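Local coordinates for acetylxylan esterase / glucomannan deacetylase (Cellvibrio japonicus, PDB 2WAA), which removes acetyl groups from plant cell wall polysaccharides, deacetylating xylan and glucomannan with equal efficiency as a family 2 carbohydrate esterase, at residues A[59-67]-A[74-82]; A[141-149]-A[160-168]. All coordinates share one frame; numbering follows the deposited sequence.

Contact 1: residues A[59-67]-A[74-82]; sequences SNGNSWIDV and PTSIKLDAQ
K78 runs across one face of the W64 indole, where strands 63-67 and 75-79 pair as an antiparallel beta hairpin. W64 and K78 are a non-hydrogen-bonded pair, and their side chains make a CH-pi contact. K78 CB sits 3.5 Å from the centroid of the W64 six-membered ring, 9° off the ring normal. A chi1 of -171° swings K78 CG away from its own N, and the chain beyond is fully extended. The methylenes therefore follow the ring toward NE1, and the ammonium group passes beyond it. There one water links K78 NZ to W64 NE1, and another links it to N62 OD1. The carbonyl oxygen of S76 lies at the indole edge, in the ring plane.

Next on the same face, S76 OG donates to D66 OD1 at 2.7 Å, with some doubt because S76 has two conformers. The other face is mainly aliphatic where I65, V67, I77 and L79 meet. I65 CG2 meets L79 CD1 at 4.0 Å, and V67 CG2 meets I77 CD1 at 3.9 Å. Strands 51-58 and 84-91 pack against this side. Between the faces, paired backbone bonds join I65 with I77 and V67 with T75; I77 N to I65 O is 2.9 Å.

D66 is buried, and its OD2 makes salt bridges to R104 and R164, which probably offset its charge.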
loop_
_atom_site.group_PDB
_atom_site.type_symbol
_atom_site.label_atom_id
_atom_site.label_comp_id
_atom_site.label_asym_id
_atom_site.label_seq_id
_atom_site.Cartn_x
_atom_site.Cartn_y
_atom_site.Cartn_z
ATOM N N SER A 59 -8.777 -14.212 -5.388
ATOM C CA SER A 59 -9.917 -14.869 -4.762
ATOM C C SER A 59 -11.203 -14.674 -5.523
ATOM O O SER A 59 -12.085 -15.562 -5.468
ATOM C CB SER A 59 -10.115 -14.394 -3.330
ATOM O OG SER A 59 -10.203 -12.995 -3.350
ATOM N N ASN A 60 -11.342 -13.534 -6.206
ATOM C CA ASN A 60 -12.598 -13.207 -6.902
ATOM C C ASN A 60 -12.429 -12.924 -8.380
ATOM O O ASN A 60 -13.375 -12.434 -9.015
ATOM C CB ASN A 60 -13.249 -11.930 -6.323
ATOM C CG ASN A 60 -13.529 -12.025 -4.859
ATOM O OD1 ASN A 60 -14.073 -13.029 -4.360
ATOM N ND2 ASN A 60 -13.184 -10.957 -4.138
ATOM N N GLY A 61 -11.226 -13.124 -8.913
ATOM C CA GLY A 61 -10.970 -12.889 -10.313
ATOM C C GLY A 61 -11.089 -11.418 -10.674
ATOM O O GLY A 61 -11.350 -11.060 -11.829
ATOM N N ASN A 62 -10.889 -10.553 -9.674
ATOM C CA ASN A 62 -11.085 -9.130 -9.865
ATOM C C ASN A 62 -9.853 -8.323 -9.412
ATOM O O ASN A 62 -9.972 -7.137 -9.077
ATOM C CB ASN A 62 -12.326 -8.749 -9.031
ATOM C CG ASN A 62 -12.940 -7.430 -9.442
ATOM O OD1 ASN A 62 -12.761 -6.979 -10.563
ATOM N ND2 ASN A 62 -13.741 -6.829 -8.526
ATOM N N SER A 63 -8.697 -8.983 -9.367
ATOM C CA SER A 63 -7.447 -8.375 -8.838
ATOM C C SER A 63 -6.405 -8.116 -9.953
ATOM O O SER A 63 -6.225 -8.925 -10.871
ATOM C CB SER A 63 -6.797 -9.275 -7.781
ATOM O OG SER A 63 -7.713 -9.600 -6.745
ATOM N N TRP A 64 -5.687 -6.999 -9.849
ATOM C CA TRP A 64 -4.711 -6.659 -10.874
ATOM C C TRP A 64 -3.319 -6.592 -10.284
ATOM O O TRP A 64 -3.114 -6.163 -9.110
ATOM C CB TRP A 64 -5.017 -5.266 -11.474
ATOM C CG TRP A 64 -6.299 -5.254 -12.347
ATOM C CD1 TRP A 64 -7.613 -5.190 -11.923
ATOM C CD2 TRP A 64 -6.344 -5.290 -13.790
ATOM N NE1 TRP A 64 -8.450 -5.170 -13.015
ATOM C CE2 TRP A 64 -7.705 -5.229 -14.169
ATOM C CE3 TRP A 64 -5.353 -5.316 -14.795
ATOM C CZ2 TRP A 64 -8.110 -5.250 -15.510
ATOM C CZ3 TRP A 64 -5.742 -5.318 -16.135
ATOM C CH2 TRP A 64 -7.116 -5.295 -16.487
ATOM N N ILE A 65 -2.355 -6.963 -11.111
ATOM C CA ILE A 65 -0.954 -6.782 -10.774
ATOM C C ILE A 65 -0.242 -6.060 -11.933
ATOM O O ILE A 65 -0.714 -6.087 -13.087
ATOM C CB ILE A 65 -0.266 -8.140 -10.529
ATOM C CG1 ILE A 65 -0.335 -9.014 -11.817
ATOM C CG2 ILE A 65 -0.903 -8.844 -9.275
ATOM C CD1 ILE A 65 0.498 -10.290 -11.751
ATOM N N ASP A 66 0.886 -5.411 -11.601
ATOM C CA ASP A 66 1.860 -4.962 -12.610
ATOM C C ASP A 66 3.054 -5.910 -12.602
ATOM O O ASP A 66 3.465 -6.390 -11.550
ATOM C CB ASP A 66 2.409 -3.554 -12.284
ATOM C CG ASP A 66 1.436 -2.424 -12.732
ATOM O OD1 ASP A 66 0.789 -2.569 -13.785
ATOM O OD2 ASP A 66 1.364 -1.388 -12.040
ATOM N N VAL A 67 3.590 -6.185 -13.787
ATOM C CA VAL A 67 4.784 -7.016 -13.896
ATOM C C VAL A 67 5.797 -6.113 -14.610
ATOM O O VAL A 67 5.487 -5.527 -15.627
ATOM C CB VAL A 67 4.547 -8.275 -14.759
ATOM C CG1 VAL A 67 5.911 -9.068 -14.905
ATOM C CG2 VAL A 67 3.496 -9.192 -14.090
ATOM N N PRO A 74 5.755 -1.321 -17.686
ATOM C CA PRO A 74 5.026 -2.363 -16.953
ATOM C C PRO A 74 3.899 -2.958 -17.772
ATOM O O PRO A 74 3.350 -2.290 -18.669
ATOM C CB PRO A 74 4.460 -1.609 -15.727
ATOM C CG PRO A 74 4.272 -0.223 -16.193
ATOM C CD PRO A 74 5.455 0.042 -17.181
ATOM N N THR A 75 3.516 -4.181 -17.440
ATOM C CA THR A 75 2.375 -4.821 -18.079
ATOM C C THR A 75 1.382 -5.030 -16.939
ATOM O O THR A 75 1.750 -5.600 -15.901
ATOM C CB THR A 75 2.770 -6.164 -18.732
ATOM O OG1 THR A 75 3.717 -5.915 -19.780
ATOM C CG2 THR A 75 1.526 -6.911 -19.329
ATOM N N SER A 76 0.152 -4.561 -17.092
ATOM C CA SER A 76 -0.880 -4.813 -16.085
ATOM C C SER A 76 -1.728 -6.025 -16.487
ATOM O O SER A 76 -2.168 -6.114 -17.635
ATOM C CB SER A 76 -1.789 -3.591 -15.915
ATOM O OG SER A 76 -1.025 -2.405 -15.735
ATOM N N ILE A 77 -1.959 -6.932 -15.549
ATOM C CA ILE A 77 -2.669 -8.191 -15.819
ATOM C C ILE A 77 -3.743 -8.420 -14.771
ATOM O O ILE A 77 -3.488 -8.207 -13.579
ATOM C CB ILE A 77 -1.638 -9.342 -15.666
ATOM C CG1 ILE A 77 -0.474 -9.083 -16.631
ATOM C CG2 ILE A 77 -2.317 -10.758 -15.889
ATOM C CD1 ILE A 77 0.611 -10.220 -16.519
ATOM N N LYS A 78 -4.931 -8.844 -15.196
ATOM C CA LYS A 78 -6.007 -9.141 -14.258
ATOM C C LYS A 78 -5.969 -10.647 -13.980
ATOM O O LYS A 78 -5.885 -11.439 -14.906
ATOM C CB LYS A 78 -7.358 -8.760 -14.864
ATOM C CG LYS A 78 -8.549 -8.835 -13.875
ATOM C CD LYS A 78 -9.829 -8.408 -14.618
ATOM C CE LYS A 78 -10.983 -8.248 -13.674
ATOM N NZ LYS A 78 -12.160 -7.772 -14.558
ATOM N N LEU A 79 -5.932 -11.051 -12.727
ATOM C CA LEU A 79 -5.748 -12.477 -12.417
ATOM C C LEU A 79 -7.090 -13.201 -12.248
ATOM O O LEU A 79 -7.949 -12.786 -11.464
ATOM C CB LEU A 79 -4.927 -12.603 -11.102
ATOM C CG LEU A 79 -3.472 -12.103 -11.176
ATOM C CD1 LEU A 79 -2.869 -12.244 -9.797
ATOM C CD2 LEU A 79 -2.674 -12.964 -12.214
ATOM N N ASP A 80 -7.231 -14.322 -12.939
ATOM C CA ASP A 80 -8.417 -15.181 -12.819
ATOM C C ASP A 80 -8.523 -15.794 -11.435
ATOM O O ASP A 80 -7.530 -15.955 -10.744
ATOM C CB ASP A 80 -8.253 -16.317 -13.825
ATOM C CG ASP A 80 -9.575 -16.957 -14.231
ATOM O OD1 ASP A 80 -10.166 -16.470 -15.232
ATOM O OD2 ASP A 80 -9.973 -17.966 -13.595
ATOM N N ALA A 81 -9.747 -16.164 -11.044
ATOM C CA ALA A 81 -9.943 -16.850 -9.794
ATOM C C ALA A 81 -9.341 -18.275 -9.800
ATOM O O ALA A 81 -9.047 -18.829 -8.758
ATOM C CB ALA A 81 -11.461 -16.890 -9.453
ATOM N N GLN A 82 -9.128 -18.862 -10.968
ATOM C CA GLN A 82 -8.508 -20.194 -11.026
ATOM C C GLN A 82 -6.986 -20.008 -11.080
ATOM O O GLN A 82 -6.524 -19.036 -11.649
ATOM C CB GLN A 82 -8.900 -20.930 -12.326
ATOM C CG GLN A 82 -10.401 -21.085 -12.690
ATOM C CD GLN A 82 -10.586 -21.389 -14.192
ATOM O OE1 GLN A 82 -9.929 -22.285 -14.746
ATOM N NE2 GLN A 82 -11.449 -20.616 -14.861
HETATM O O HOH W 1 -14.007 -8.176 -12.627
HETATM O O HOH W 2 -11.322 -4.832 -13.856
HETATM O O HOH W 3 6.091 -6.720 -18.502
#

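Contact 2: residues A[141-149]-A[160-168]; sequences SVTCGEAID and WWNARESYG. With ACT (acetate ion), chain C.
D149 OD1 takes a nearly straight bond from N162 ND2, 2.9 Å long with an N-H...O angle of 178°. K319 NZ also reaches this oxygen in a salt bridge. Both segments belong to the SGNH (GDSL) hydrolase domain, and 141-149 opens on S141, the inferred nucleophile. The carboxylate of D149 and the amide of N162 are turned 69° apart. OD1 is met on its syn side but out of the carboxylate plane, while the donor direction lies in the amide plane. R104 pairs with D149 OD2. ND2 also donates to E165 OE1, and N162 OD1 takes E165 N from above its carbonyl plane, an Asx motif. These bonds fix the amide's rotation.

E146 lies alongside W161. Its CA sits 3.6 Å from the centroid of the five-membered ring, a CH-pi contact. CG is anti to the backbone N (chi1 174°), which carries the chain over the ring to CZ2. The carboxylate is roughly parallel to the indole; K156 holds its OE2, and the side chain borders H316 of the inferred charge relay.

The S141 backbone N donates at 3.0 Å to OXT of an acetate, probably from the crystallisation liquor. With G186 N and N236 ND2, which also bind it, this N probably forms the oxyanion hole. H316 NE2 bonds to it separately. At helix 167-174, Y167 OH donates to T143 OG1 across 2.7 Å, with the threonine oxygen near the ring plane.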
loop_
_atom_site.group_PDB
_atom_site.type_symbol
_atom_site.label_atom_id
_atom_site.label_comp_id
_atom_site.label_asym_id
_atom_site.label_seq_id
_atom_site.Cartn_x
_atom_site.Cartn_y
_atom_site.Cartn_z
ATOM N N SER A 141 -8.939 5.134 0.546
ATOM C CA SER A 141 -8.711 4.786 -0.865
ATOM C C SER A 141 -7.683 5.653 -1.571
ATOM O O SER A 141 -7.100 5.186 -2.555
ATOM C CB SER A 141 -10.017 4.846 -1.731
ATOM O OG SER A 141 -10.411 6.205 -1.841
ATOM N N VAL A 142 -7.472 6.896 -1.113
ATOM C CA VAL A 142 -6.447 7.737 -1.744
ATOM C C VAL A 142 -5.055 7.052 -1.529
ATOM O O VAL A 142 -4.265 6.915 -2.455
ATOM C CB VAL A 142 -6.448 9.143 -1.161
ATOM C CG1 VAL A 142 -5.340 9.987 -1.843
ATOM C CG2 VAL A 142 -7.865 9.795 -1.373
ATOM N N THR A 143 -4.798 6.615 -0.307
ATOM C CA THR A 143 -3.557 5.885 0.002
ATOM C C THR A 143 -3.512 4.579 -0.806
ATOM O O THR A 143 -2.418 4.118 -1.214
ATOM C CB THR A 143 -3.418 5.641 1.524
ATOM O OG1 THR A 143 -3.302 6.894 2.216
ATOM C CG2 THR A 143 -2.175 4.760 1.880
ATOM N N CYS A 144 -4.686 3.973 -1.046
ATOM C CA CYS A 144 -4.753 2.731 -1.794
ATOM C C CYS A 144 -4.599 2.929 -3.308
ATOM O O CYS A 144 -4.575 1.953 -4.011
ATOM C CB CYS A 144 -6.103 2.025 -1.585
ATOM S SG CYS A 144 -6.215 1.150 -0.108
ATOM N N GLY A 145 -4.584 4.160 -3.799
ATOM C CA GLY A 145 -4.356 4.447 -5.216
ATOM C C GLY A 145 -5.602 4.336 -6.074
ATOM O O GLY A 145 -5.509 4.141 -7.284
ATOM N N GLU A 146 -6.775 4.410 -5.453
ATOM C CA GLU A 146 -8.012 4.323 -6.240
ATOM C C GLU A 146 -8.145 5.400 -7.349
ATOM O O GLU A 146 -7.885 6.583 -7.114
ATOM C CB GLU A 146 -9.237 4.405 -5.308
ATOM C CG GLU A 146 -10.603 4.458 -6.121
ATOM C CD GLU A 146 -11.824 4.212 -5.213
ATOM O OE1 GLU A 146 -11.671 3.888 -4.019
ATOM O OE2 GLU A 146 -12.975 4.280 -5.722
ATOM N N ALA A 147 -8.488 4.939 -8.562
ATOM C CA ALA A 147 -8.850 5.829 -9.707
ATOM C C ALA A 147 -7.677 6.590 -10.303
ATOM O O ALA A 147 -7.865 7.497 -11.140
ATOM C CB ALA A 147 -9.990 6.801 -9.305
ATOM N N ILE A 148 -6.456 6.208 -9.944
ATOM C CA ILE A 148 -5.300 6.831 -10.601
ATOM C C ILE A 148 -5.293 6.537 -12.099
ATOM O O ILE A 148 -4.907 7.430 -12.903
ATOM C CB ILE A 148 -3.983 6.424 -9.902
ATOM C CG1 ILE A 148 -3.976 7.086 -8.502
ATOM C CG2 ILE A 148 -2.748 6.771 -10.736
ATOM C CD1 ILE A 148 -2.790 6.696 -7.663
ATOM N N ASP A 149 -5.693 5.324 -12.495
ATOM C CA ASP A 149 -5.604 4.948 -13.919
ATOM C C ASP A 149 -6.954 5.027 -14.621
ATOM O O ASP A 149 -7.241 4.228 -15.510
ATOM C CB ASP A 149 -4.991 3.540 -14.134
ATOM C CG ASP A 149 -3.463 3.514 -13.991
ATOM O OD1 ASP A 149 -2.810 4.586 -13.850
ATOM O OD2 ASP A 149 -2.890 2.386 -13.973
ATOM N N TRP A 160 -8.692 0.614 -12.527
ATOM C CA TRP A 160 -8.388 1.994 -12.241
ATOM C C TRP A 160 -7.402 2.195 -11.085
ATOM O O TRP A 160 -6.896 3.301 -10.910
ATOM C CB TRP A 160 -9.685 2.730 -11.915
ATOM C CG TRP A 160 -10.513 3.086 -13.121
ATOM C CD1 TRP A 160 -10.562 2.442 -14.353
ATOM C CD2 TRP A 160 -11.460 4.150 -13.190
ATOM N NE1 TRP A 160 -11.455 3.080 -15.180
ATOM C CE2 TRP A 160 -12.036 4.117 -14.492
ATOM C CE3 TRP A 160 -11.893 5.110 -12.270
ATOM C CZ2 TRP A 160 -13.000 5.044 -14.911
ATOM C CZ3 TRP A 160 -12.844 6.040 -12.682
ATOM C CH2 TRP A 160 -13.398 5.992 -13.984
ATOM N N TRP A 161 -7.160 1.168 -10.270
ATOM C CA TRP A 161 -6.225 1.328 -9.160
ATOM C C TRP A 161 -4.754 1.228 -9.607
ATOM O O TRP A 161 -4.393 0.360 -10.405
ATOM C CB TRP A 161 -6.473 0.235 -8.104
ATOM C CG TRP A 161 -7.571 0.526 -7.108
ATOM C CD1 TRP A 161 -7.408 0.640 -5.757
ATOM C CD2 TRP A 161 -8.989 0.667 -7.352
ATOM N NE1 TRP A 161 -8.619 0.876 -5.144
ATOM C CE2 TRP A 161 -9.606 0.890 -6.082
ATOM C CE3 TRP A 161 -9.798 0.628 -8.504
ATOM C CZ2 TRP A 161 -10.979 1.090 -5.930
ATOM C CZ3 TRP A 161 -11.193 0.800 -8.349
ATOM C CH2 TRP A 161 -11.755 1.056 -7.071
ATOM N N ASN A 162 -3.903 2.104 -9.080
ATOM C CA ASN A 162 -2.482 2.048 -9.422
ATOM C C ASN A 162 -1.660 2.352 -8.190
ATOM O O ASN A 162 -1.662 3.480 -7.710
ATOM C CB ASN A 162 -2.228 3.050 -10.545
ATOM C CG ASN A 162 -0.809 2.992 -11.061
ATOM O OD1 ASN A 162 0.111 2.539 -10.364
ATOM N ND2 ASN A 162 -0.600 3.551 -12.254
ATOM N N ALA A 163 -0.945 1.364 -7.658
ATOM C CA ALA A 163 -0.189 1.564 -6.410
ATOM C C ALA A 163 1.134 2.299 -6.659
ATOM O O ALA A 163 1.507 3.196 -5.888
ATOM C CB ALA A 163 0.098 0.173 -5.750
ATOM N N ARG A 164 1.846 1.911 -7.725
ATOM C CA ARG A 164 3.189 2.449 -8.014
ATOM C C ARG A 164 3.179 3.965 -8.153
ATOM O O ARG A 164 4.169 4.629 -7.827
ATOM C CB ARG A 164 3.725 1.949 -9.376
ATOM C CG ARG A 164 4.438 0.647 -9.482
ATOM C CD ARG A 164 4.348 0.109 -10.997
ATOM N NE ARG A 164 4.410 1.202 -11.992
ATOM C CZ ARG A 164 3.472 1.535 -12.905
ATOM N NH1 ARG A 164 2.293 0.878 -13.083
ATOM N NH2 ARG A 164 3.729 2.565 -13.681
ATOM N N GLU A 165 2.083 4.498 -8.723
ATOM C CA GLU A 165 1.958 5.925 -8.975
ATOM C C GLU A 165 1.129 6.668 -7.949
ATOM O O GLU A 165 0.822 7.862 -8.126
ATOM C CB GLU A 165 1.433 6.163 -10.402
ATOM C CG GLU A 165 2.508 5.650 -11.359
ATOM C CD GLU A 165 2.228 5.939 -12.786
ATOM O OE1 GLU A 165 1.451 5.183 -13.396
ATOM O OE2 GLU A 165 2.799 6.937 -13.287
ATOM N N SER A 166 0.816 5.986 -6.855
ATOM C CA SER A 166 0.131 6.642 -5.734
ATOM C C SER A 166 1.108 7.509 -4.921
ATOM O O SER A 166 2.325 7.242 -4.895
ATOM C CB SER A 166 -0.545 5.582 -4.847
ATOM O OG SER A 166 0.433 4.853 -4.074
ATOM N N TYR A 167 0.590 8.537 -4.223
ATOM C CA TYR A 167 1.468 9.454 -3.548
ATOM C C TYR A 167 2.360 8.733 -2.524
ATOM O O TYR A 167 3.518 9.136 -2.331
ATOM C CB TYR A 167 0.694 10.604 -2.862
ATOM C CG TYR A 167 0.068 10.172 -1.549
ATOM C CD1 TYR A 167 0.735 10.408 -0.349
ATOM C CD2 TYR A 167 -1.169 9.497 -1.521
ATOM C CE1 TYR A 167 0.183 10.005 0.926
ATOM C CE2 TYR A 167 -1.732 9.071 -0.281
ATOM C CZ TYR A 167 -1.029 9.349 0.928
ATOM O OH TYR A 167 -1.567 8.955 2.131
ATOM N N GLY A 168 1.832 7.689 -1.882
ATOM C CA GLY A 168 2.593 6.968 -0.832
ATOM C C GLY A 168 3.819 6.278 -1.440
ATOM O O GLY A 168 4.918 6.375 -0.889
HETATM C C ACT C . -12.235 6.843 0.111
HETATM O O ACT C . -13.109 6.594 -0.792
HETATM O OXT ACT C . -11.832 5.850 0.761
HETATM C CH3 ACT C . -11.697 8.219 0.398
HETATM O O HOH W 4 -0.114 5.498 -1.508
#

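In the fold
Contact 1 closes before contact 2 opens along the chain. Their centres are about 16 Å apart. Contact 1 lies in an antiparallel sheet of the N-terminal CE2 region, where strand 63-69 also pairs with strand 94-103. Contact 2 belongs to the GDSL-like hydrolase region, in the loops between strand 133-139 of the parallel sheet and helix 167-174. The two regions meet directly. D66 OD2 forms a 2.7 Å salt bridge with R164 NH1, and P74 CG packs on R164 NH2. R104 reaches both D66 and D149. The N-terminal beta region is thus joined by charge to the loops that carry the inferred nucleophile, S141, and lead to helix 167-174.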